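Acetyl-CoA hydrolase/transferase family protein (PDB 2NVV) probably hydrolyses acetyl-CoA or transfers CoA between acetate and another acyl group, as a zinc-binding member of the acetyl-CoA hydrolase/transferase family. Local coordinates at residues Leu137-Thr147 with Lys165-Glu175; Tyr282-Ile291 with Ile328-Asn337. All coordinates share one frame; numbering follows the deposited sequence.

Contact 1: residues Leu137-Thr147 with Lys165-Glu175; sequences LPTTGVGILPT and KEIMGMHDLCE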
loop_
_atom_site.group_PDB
_atom_site.type_symbol
_atom_site.label_atom_id
_atom_site.label_comp_id
_atom_site.label_asym_id
_atom_site.label_seq_id
_atom_site.Cartn_x
_atom_site.Cartn_y
_atom_site.Cartn_z
ATOM N N LEU A 137 28.635 11.398 -12.546
ATOM C CA LEU A 137 28.072 12.399 -11.648
ATOM C C LEU A 137 26.789 12.888 -12.329
ATOM O O LEU A 137 26.845 13.577 -13.353
ATOM C CB LEU A 137 29.047 13.570 -11.429
ATOM C CG LEU A 137 28.582 14.708 -10.498
ATOM C CD1 LEU A 137 28.283 14.182 -9.108
ATOM C CD2 LEU A 137 29.653 15.773 -10.420
ATOM N N PRO A 138 25.623 12.530 -11.768
ATOM C CA PRO A 138 24.303 12.902 -12.283
ATOM C C PRO A 138 24.106 14.408 -12.221
ATOM O O PRO A 138 24.934 15.123 -11.656
ATOM C CB PRO A 138 23.334 12.196 -11.332
ATOM C CG PRO A 138 24.162 11.184 -10.625
ATOM C CD PRO A 138 25.491 11.842 -10.477
ATOM N N THR A 139 23.008 14.891 -12.792
ATOM C CA THR A 139 22.733 16.309 -12.753
ATOM C C THR A 139 21.676 16.610 -11.706
ATOM O O THR A 139 21.920 16.449 -10.512
ATOM C CB THR A 139 22.290 16.860 -14.121
ATOM O OG1 THR A 139 21.237 16.055 -14.651
ATOM C CG2 THR A 139 23.453 16.871 -15.084
ATOM N N THR A 140 20.492 17.015 -12.142
ATOM C CA THR A 140 19.441 17.391 -11.201
ATOM C C THR A 140 18.355 16.362 -10.864
ATOM O O THR A 140 17.437 16.671 -10.109
ATOM C CB THR A 140 18.773 18.697 -11.682
ATOM O OG1 THR A 140 18.375 18.557 -13.053
ATOM C CG2 THR A 140 19.750 19.863 -11.553
ATOM N N GLY A 141 18.460 15.152 -11.409
ATOM C CA GLY A 141 17.470 14.126 -11.131
ATOM C C GLY A 141 18.137 12.772 -11.076
ATOM O O GLY A 141 18.988 12.496 -11.905
ATOM N N VAL A 142 17.768 11.921 -10.121
ATOM C CA VAL A 142 18.394 10.599 -10.012
ATOM C C VAL A 142 17.565 9.450 -10.584
ATOM O O VAL A 142 18.047 8.695 -11.416
ATOM C CB VAL A 142 18.760 10.265 -8.545
ATOM C CG1 VAL A 142 19.547 8.947 -8.495
ATOM C CG2 VAL A 142 19.601 11.401 -7.948
ATOM N N GLY A 143 16.327 9.311 -10.131
ATOM C CA GLY A 143 15.464 8.257 -10.630
ATOM C C GLY A 143 15.978 6.853 -10.384
ATOM O O GLY A 143 16.170 6.443 -9.237
ATOM N N ILE A 144 16.187 6.111 -11.470
ATOM C CA ILE A 144 16.686 4.742 -11.391
ATOM C C ILE A 144 18.080 4.638 -12.001
ATOM O O ILE A 144 18.489 3.577 -12.447
ATOM C CB ILE A 144 15.747 3.754 -12.130
ATOM C CG1 ILE A 144 15.733 4.059 -13.631
ATOM C CG2 ILE A 144 14.348 3.858 -11.555
ATOM C CD1 ILE A 144 14.825 3.158 -14.442
ATOM N N LEU A 145 18.801 5.750 -11.999
ATOM C CA LEU A 145 20.143 5.825 -12.550
ATOM C C LEU A 145 21.069 4.669 -12.202
ATOM O O LEU A 145 21.510 3.937 -13.086
ATOM C CB LEU A 145 20.804 7.136 -12.118
ATOM C CG LEU A 145 22.288 7.328 -12.475
ATOM C CD1 LEU A 145 22.433 7.763 -13.920
ATOM C CD2 LEU A 145 22.895 8.378 -11.570
ATOM N N PRO A 146 21.385 4.487 -10.908
ATOM C CA PRO A 146 22.284 3.382 -10.561
ATOM C C PRO A 146 21.884 2.005 -11.071
ATOM O O PRO A 146 22.745 1.196 -11.420
ATOM C CB PRO A 146 22.362 3.460 -9.031
ATOM C CG PRO A 146 21.103 4.170 -8.631
ATOM C CD PRO A 146 20.952 5.211 -9.700
ATOM N N THR A 147 20.587 1.741 -11.142
ATOM C CA THR A 147 20.132 0.446 -11.604
ATOM C C THR A 147 20.267 0.281 -13.117
ATOM O O THR A 147 20.693 -0.777 -13.578
ATOM C CB THR A 147 18.676 0.196 -11.182
ATOM O OG1 THR A 147 18.570 0.356 -9.760
ATOM C CG2 THR A 147 18.234 -1.219 -11.569
ATOM N N LYS A 165 30.599 20.394 -12.070
ATOM C CA LYS A 165 31.034 19.234 -11.303
ATOM C C LYS A 165 31.174 19.564 -9.824
ATOM O O LYS A 165 31.453 18.679 -9.008
ATOM C CB LYS A 165 32.366 18.716 -11.853
ATOM C CG LYS A 165 33.375 19.816 -12.100
ATOM C CD LYS A 165 34.640 19.283 -12.747
ATOM C CE LYS A 165 35.449 20.420 -13.373
ATOM N NZ LYS A 165 35.707 21.550 -12.420
ATOM N N GLU A 166 30.992 20.839 -9.482
ATOM C CA GLU A 166 31.074 21.277 -8.087
ATOM C C GLU A 166 29.861 20.755 -7.318
ATOM O O GLU A 166 29.809 20.819 -6.089
ATOM C CB GLU A 166 31.126 22.797 -8.008
ATOM C CG GLU A 166 32.500 23.376 -8.294
ATOM C CD GLU A 166 32.884 23.315 -9.760
ATOM O OE1 GLU A 166 34.095 23.407 -10.058
ATOM O OE2 GLU A 166 31.978 23.191 -10.615
ATOM N N ILE A 167 28.895 20.231 -8.070
ATOM C CA ILE A 167 27.672 19.664 -7.522
ATOM C C ILE A 167 28.017 18.405 -6.739
ATOM O O ILE A 167 27.276 17.982 -5.857
ATOM C CB ILE A 167 26.678 19.336 -8.671
ATOM C CG1 ILE A 167 26.067 20.635 -9.179
ATOM C CG2 ILE A 167 25.597 18.391 -8.212
ATOM C CD1 ILE A 167 25.475 21.476 -8.077
HETATM N N MSE A 168 29.156 17.819 -7.081
HETATM C CA MSE A 168 29.658 16.618 -6.425
HETATM C C MSE A 168 29.366 16.671 -4.926
HETATM O O MSE A 168 29.875 17.544 -4.222
HETATM C CB MSE A 168 31.169 16.522 -6.654
HETATM C CG MSE A 168 31.876 15.422 -5.870
HETATM SE SE MSE A 168 31.778 13.674 -6.674
HETATM C CE MSE A 168 33.361 13.764 -7.800
ATOM N N GLY A 169 28.552 15.739 -4.443
ATOM C CA GLY A 169 28.221 15.724 -3.027
ATOM C C GLY A 169 26.741 15.913 -2.767
ATOM O O GLY A 169 26.257 15.630 -1.668
HETATM N N MSE A 170 26.013 16.393 -3.768
HETATM C CA MSE A 170 24.587 16.606 -3.608
HETATM C C MSE A 170 23.747 15.358 -3.864
HETATM O O MSE A 170 22.532 15.363 -3.644
HETATM C CB MSE A 170 24.125 17.744 -4.507
HETATM C CG MSE A 170 24.596 19.102 -3.994
HETATM SE SE MSE A 170 23.807 20.633 -4.850
HETATM C CE MSE A 170 22.170 19.717 -5.572
ATOM N N HIS A 171 24.390 14.289 -4.332
ATOM C CA HIS A 171 23.681 13.044 -4.589
ATOM C C HIS A 171 24.170 12.004 -3.592
ATOM O O HIS A 171 25.287 12.102 -3.065
ATOM C CB HIS A 171 23.949 12.521 -6.008
ATOM C CG HIS A 171 23.942 13.575 -7.069
ATOM N ND1 HIS A 171 25.062 14.312 -7.395
ATOM C CD2 HIS A 171 22.951 14.019 -7.881
ATOM C CE1 HIS A 171 24.762 15.162 -8.359
ATOM N NE2 HIS A 171 23.488 15.006 -8.673
ATOM N N ASP A 172 23.323 11.017 -3.334
ATOM C CA ASP A 172 23.646 9.910 -2.442
ATOM C C ASP A 172 23.169 8.708 -3.252
ATOM O O ASP A 172 21.995 8.350 -3.238
ATOM C CB ASP A 172 22.886 10.048 -1.120
ATOM C CG ASP A 172 23.428 9.130 -0.039
ATOM O OD1 ASP A 172 24.625 8.791 -0.111
ATOM O OD2 ASP A 172 22.671 8.756 0.882
ATOM N N LEU A 173 24.098 8.121 -3.997
ATOM C CA LEU A 173 23.791 6.999 -4.880
ATOM C C LEU A 173 24.194 5.631 -4.370
ATOM O O LEU A 173 25.281 5.456 -3.832
ATOM C CB LEU A 173 24.445 7.204 -6.256
ATOM C CG LEU A 173 24.116 8.416 -7.143
ATOM C CD1 LEU A 173 22.640 8.757 -7.074
ATOM C CD2 LEU A 173 24.928 9.592 -6.701
ATOM N N CYS A 174 23.301 4.663 -4.554
ATOM C CA CYS A 174 23.561 3.290 -4.159
ATOM C C CYS A 174 22.353 2.400 -4.384
ATOM O O CYS A 174 21.285 2.856 -4.792
ATOM C CB CYS A 174 24.017 3.198 -2.684
ATOM S SG CYS A 174 22.895 3.877 -1.422
ATOM N N GLU A 175 22.561 1.114 -4.128
ATOM C CA GLU A 175 21.534 0.098 -4.246
ATOM C C GLU A 175 21.787 -0.858 -3.109
ATOM O O GLU A 175 22.925 -1.041 -2.694
ATOM C CB GLU A 175 21.671 -0.673 -5.553
ATOM C CG GLU A 175 21.430 0.146 -6.792
ATOM C CD GLU A 175 21.558 -0.682 -8.044
ATOM O OE1 GLU A 175 22.683 -1.170 -8.311
ATOM O OE2 GLU A 175 20.531 -0.845 -8.749
#
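H171 reaches across to the loop after strand 135-137 and gives its NE2 proton to the carbonyl of T139, with 2.8 Å between H171 NE2 and T139 O and a nearly straight N-H...O angle of 173°. The acceptor lies in the imidazole plane. P138 covers one face of that ring: P138 CD stands 3.9 Å from the centroid of the H171 ring, almost on its normal, a CH-pi contact. Bond and proline together restrict the ring's rotation, while L137 CD1 comes within 3.7 Å of H171 ND1. With CG of L137 swung anti to the backbone N (chi1 180°), its other methyl, CD2, reaches the 3-10 turn, 3.7 Å from K165 O. T139 OG1 turns elsewhere and is satisfied by E126. Further along, V142 CG1 meets L173 CD1. At the far end the T147 hydroxyl donates to E175, T147 OG1 to E175 OE2 being 2.5 Å, on the anti side and 25° out of the carboxylate plane. The same carboxylate forms salt bridges with R150 through OE1 and R113 through OE2, so both oxygens have cationic partners, which would probably keep it ionised. P146 CB packs on E175 CG. In the Rossmann-like parallel sheet of the N-terminal domain, the connection from strand 122-127 through helix 145-151 to strand 154-160 is thus packed against the loop that follows 154-160.

Contact 2: residues Tyr282-Ile291 with Ile328-Asn337; sequences YTEVIQDAVI and ILLRPQEYSN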
loop_
_atom_site.group_PDB
_atom_site.type_symbol
_atom_site.label_atom_id
_atom_site.label_comp_id
_atom_site.label_asym_id
_atom_site.label_seq_id
_atom_site.Cartn_x
_atom_site.Cartn_y
_atom_site.Cartn_z
ATOM N N TYR A 282 11.314 15.356 2.840
ATOM C CA TYR A 282 11.751 14.030 2.450
ATOM C C TYR A 282 10.735 13.727 1.359
ATOM O O TYR A 282 9.867 12.869 1.513
ATOM C CB TYR A 282 11.643 13.012 3.591
ATOM C CG TYR A 282 12.457 11.767 3.283
ATOM C CD1 TYR A 282 13.844 11.770 3.420
ATOM C CD2 TYR A 282 11.857 10.626 2.753
ATOM C CE1 TYR A 282 14.608 10.683 3.034
ATOM C CE2 TYR A 282 12.613 9.538 2.360
ATOM C CZ TYR A 282 13.991 9.570 2.500
ATOM O OH TYR A 282 14.749 8.492 2.087
ATOM N N THR A 283 10.827 14.497 0.271
ATOM C CA THR A 283 9.919 14.383 -0.880
ATOM C C THR A 283 10.477 13.624 -2.078
ATOM O O THR A 283 11.491 12.931 -1.999
ATOM C CB THR A 283 9.505 15.771 -1.429
ATOM O OG1 THR A 283 10.630 16.653 -1.381
ATOM C CG2 THR A 283 8.372 16.351 -0.657
ATOM N N GLU A 284 9.763 13.765 -3.186
ATOM C CA GLU A 284 10.141 13.171 -4.445
ATOM C C GLU A 284 10.877 14.240 -5.211
ATOM O O GLU A 284 12.054 14.073 -5.539
ATOM C CB GLU A 284 8.916 12.760 -5.244
ATOM C CG GLU A 284 8.364 11.403 -4.900
ATOM C CD GLU A 284 7.053 11.137 -5.602
ATOM O OE1 GLU A 284 6.031 11.739 -5.212
ATOM O OE2 GLU A 284 7.045 10.337 -6.548
ATOM N N VAL A 285 10.182 15.338 -5.503
ATOM C CA VAL A 285 10.797 16.433 -6.251
ATOM C C VAL A 285 10.822 17.767 -5.487
ATOM O O VAL A 285 9.819 18.219 -4.931
ATOM C CB VAL A 285 10.127 16.611 -7.672
ATOM C CG1 VAL A 285 9.070 15.543 -7.898
ATOM C CG2 VAL A 285 9.537 17.992 -7.828
ATOM N N ILE A 286 12.002 18.373 -5.455
ATOM C CA ILE A 286 12.207 19.636 -4.780
ATOM C C ILE A 286 11.926 20.735 -5.793
ATOM O O ILE A 286 12.584 20.805 -6.832
ATOM C CB ILE A 286 13.656 19.719 -4.261
ATOM C CG1 ILE A 286 13.933 18.504 -3.366
ATOM C CG2 ILE A 286 13.875 20.992 -3.495
ATOM C CD1 ILE A 286 15.390 18.281 -3.054
ATOM N N GLN A 287 10.937 21.579 -5.501
ATOM C CA GLN A 287 10.568 22.657 -6.408
ATOM C C GLN A 287 11.024 24.027 -5.922
ATOM O O GLN A 287 11.624 24.157 -4.851
ATOM C CB GLN A 287 9.054 22.667 -6.620
ATOM C CG GLN A 287 8.258 22.981 -5.362
ATOM C CD GLN A 287 7.815 21.737 -4.609
ATOM O OE1 GLN A 287 6.689 21.264 -4.782
ATOM N NE2 GLN A 287 8.696 21.200 -3.776
ATOM N N ASP A 288 10.739 25.053 -6.723
ATOM C CA ASP A 288 11.108 26.422 -6.385
ATOM C C ASP A 288 10.589 26.807 -5.011
ATOM O O ASP A 288 11.320 27.373 -4.205
ATOM C CB ASP A 288 10.548 27.400 -7.415
ATOM C CG ASP A 288 11.238 27.302 -8.754
ATOM O OD1 ASP A 288 10.833 28.018 -9.684
ATOM O OD2 ASP A 288 12.193 26.523 -8.887
ATOM N N ALA A 289 9.325 26.495 -4.751
ATOM C CA ALA A 289 8.700 26.829 -3.471
ATOM C C ALA A 289 9.517 26.372 -2.267
ATOM O O ALA A 289 9.574 27.068 -1.255
ATOM C CB ALA A 289 7.298 26.248 -3.403
ATOM N N VAL A 290 10.150 25.205 -2.377
ATOM C CA VAL A 290 10.974 24.668 -1.287
ATOM C C VAL A 290 12.246 25.490 -1.142
ATOM O O VAL A 290 12.653 25.852 -0.039
ATOM C CB VAL A 290 11.347 23.177 -1.549
ATOM C CG1 VAL A 290 12.411 22.715 -0.572
ATOM C CG2 VAL A 290 10.109 22.306 -1.427
ATOM N N ILE A 291 12.869 25.789 -2.274
ATOM C CA ILE A 291 14.092 26.585 -2.286
ATOM C C ILE A 291 13.847 27.948 -1.626
ATOM O O ILE A 291 14.659 28.420 -0.827
ATOM C CB ILE A 291 14.575 26.792 -3.728
ATOM C CG1 ILE A 291 14.754 25.429 -4.398
ATOM C CG2 ILE A 291 15.859 27.589 -3.740
ATOM C CD1 ILE A 291 15.792 24.557 -3.730
ATOM N N ILE A 328 20.668 20.222 0.420
ATOM C CA ILE A 328 19.915 19.469 -0.571
ATOM C C ILE A 328 20.603 18.148 -0.797
ATOM O O ILE A 328 21.816 18.102 -0.901
ATOM C CB ILE A 328 19.851 20.212 -1.922
ATOM C CG1 ILE A 328 19.182 21.576 -1.742
ATOM C CG2 ILE A 328 19.089 19.365 -2.943
ATOM C CD1 ILE A 328 19.338 22.477 -2.942
ATOM N N LEU A 329 19.829 17.073 -0.866
ATOM C CA LEU A 329 20.392 15.751 -1.108
ATOM C C LEU A 329 19.457 15.008 -2.047
ATOM O O LEU A 329 18.269 14.882 -1.759
ATOM C CB LEU A 329 20.532 14.976 0.202
ATOM C CG LEU A 329 21.348 13.681 0.147
ATOM C CD1 LEU A 329 22.793 13.977 -0.251
ATOM C CD2 LEU A 329 21.301 13.027 1.507
ATOM N N LEU A 330 19.991 14.542 -3.178
ATOM C CA LEU A 330 19.188 13.816 -4.152
ATOM C C LEU A 330 19.490 12.319 -4.095
ATOM O O LEU A 330 20.653 11.905 -4.107
ATOM C CB LEU A 330 19.442 14.361 -5.558
ATOM C CG LEU A 330 19.192 15.858 -5.753
ATOM C CD1 LEU A 330 19.364 16.212 -7.209
ATOM C CD2 LEU A 330 17.801 16.216 -5.308
ATOM N N ARG A 331 18.427 11.517 -4.040
ATOM C CA ARG A 331 18.546 10.065 -3.946
ATOM C C ARG A 331 17.782 9.350 -5.064
ATOM O O ARG A 331 16.940 9.946 -5.748
ATOM C CB ARG A 331 17.980 9.581 -2.608
ATOM C CG ARG A 331 18.416 10.355 -1.369
ATOM C CD ARG A 331 17.511 9.978 -0.203
ATOM N NE ARG A 331 17.788 10.718 1.026
ATOM C CZ ARG A 331 18.767 10.416 1.874
ATOM N NH1 ARG A 331 18.947 11.141 2.972
ATOM N NH2 ARG A 331 19.567 9.382 1.629
ATOM N N PRO A 332 18.080 8.056 -5.273
ATOM C CA PRO A 332 17.375 7.307 -6.316
ATOM C C PRO A 332 15.976 7.146 -5.746
ATOM O O PRO A 332 15.823 7.132 -4.537
ATOM C CB PRO A 332 18.132 5.980 -6.362
ATOM C CG PRO A 332 19.510 6.342 -5.861
ATOM C CD PRO A 332 19.182 7.254 -4.712
ATOM N N GLN A 333 14.963 7.026 -6.595
ATOM C CA GLN A 333 13.586 6.893 -6.115
ATOM C C GLN A 333 13.407 5.635 -5.263
ATOM O O GLN A 333 12.441 5.502 -4.503
ATOM C CB GLN A 333 12.614 6.891 -7.302
ATOM C CG GLN A 333 12.772 5.727 -8.261
ATOM C CD GLN A 333 12.140 6.018 -9.611
ATOM O OE1 GLN A 333 12.587 6.912 -10.332
ATOM N NE2 GLN A 333 11.097 5.275 -9.958
ATOM N N GLU A 334 14.351 4.712 -5.376
ATOM C CA GLU A 334 14.285 3.499 -4.583
ATOM C C GLU A 334 14.422 3.878 -3.121
ATOM O O GLU A 334 13.905 3.200 -2.245
ATOM C CB GLU A 334 15.404 2.535 -4.982
ATOM C CG GLU A 334 15.660 1.433 -3.969
ATOM C CD GLU A 334 16.345 0.219 -4.573
ATOM O OE1 GLU A 334 17.245 0.386 -5.428
ATOM O OE2 GLU A 334 15.981 -0.909 -4.176
ATOM N N TYR A 335 15.122 4.976 -2.868
ATOM C CA TYR A 335 15.320 5.464 -1.506
ATOM C C TYR A 335 14.443 6.655 -1.144
ATOM O O TYR A 335 13.878 6.690 -0.064
ATOM C CB TYR A 335 16.775 5.826 -1.282
ATOM C CG TYR A 335 17.679 4.622 -1.234
ATOM C CD1 TYR A 335 18.181 4.047 -2.404
ATOM C CD2 TYR A 335 18.015 4.039 -0.009
ATOM C CE1 TYR A 335 18.996 2.924 -2.351
ATOM C CE2 TYR A 335 18.821 2.918 0.053
ATOM C CZ TYR A 335 19.312 2.364 -1.114
ATOM O OH TYR A 335 20.120 1.255 -1.027
ATOM N N SER A 336 14.322 7.625 -2.041
ATOM C CA SER A 336 13.497 8.796 -1.775
ATOM C C SER A 336 12.025 8.432 -1.503
ATOM O O SER A 336 11.330 9.134 -0.765
ATOM C CB SER A 336 13.584 9.791 -2.945
ATOM O OG SER A 336 12.942 9.300 -4.108
ATOM N N ASN A 337 11.565 7.331 -2.089
ATOM C CA ASN A 337 10.178 6.883 -1.935
ATOM C C ASN A 337 10.062 5.577 -1.173
ATOM O O ASN A 337 9.024 4.935 -1.207
ATOM C CB ASN A 337 9.535 6.667 -3.313
ATOM C CG ASN A 337 9.452 7.932 -4.130
ATOM O OD1 ASN A 337 10.331 8.793 -4.067
ATOM N ND2 ASN A 337 8.395 8.044 -4.918
#
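The chain turns back at E284, so 284-286 passes 328-336 in the opposite sense, CA atoms 6.1 Å apart at E284 and S336 and wider at I286 and I328. Strands 279-282 and 328-330 are the outer members of a three-stranded parallel sheet, and the loop after the first carries E284, the predicted glutamyl-CoA thioester residue of this family. Beside strand 328-330, I286 CD1 sits 3.9 Å from both I328 CG2 and L330 CD2, and I291 CD1 from the helix start extends this apolar layer to I328 CD1. Y282, its CG anti to the backbone N (chi1 -164°), carries its ring to helix 333-336, where its hydroxyl donates to the Y335 carbonyl, Y282 OH to Y335 O 2.9 Å, from above the carbonyl plane. The R331 side chain crosses that of Y282 at about a right angle, guanidinium and ring planes 42° apart, and its NE is hydrogen-bonded to S303. E284 and N337 also cross steeply, carboxylate and amide planes 77° apart. S336 OG donates to N337 OD1 (2.7 Å), which helps set the amide so that its NH2 faces the glutamate: N337 ND2 meets E284 OE2 at 3.1 Å from above the carboxylate plane.

In the fold
From the N terminus, contact 1 closes first: 137-147 leads into helix 145-151 and strand 154-160 follows; the loop 165-175 then comes back against 137-147. Contact 2 opens only later, closing the excursion from 282-291 through the rest of helix 288-295, strand 299-304 and helices 311-318 and 321-324 to 328-337. The two follow in series, neither nested nor crossed, yet touch in space, their centres 12 Å apart. Segment 165-175 runs beside strand 328-330, M170 O to L330 N (2.7 Å) and D172 N to L330 O (2.9 Å) being probable hydrogen bonds. V142 CB packs against the carbonyl O of R331. Together they join the N-terminal domain to the three-stranded sheet next to E284.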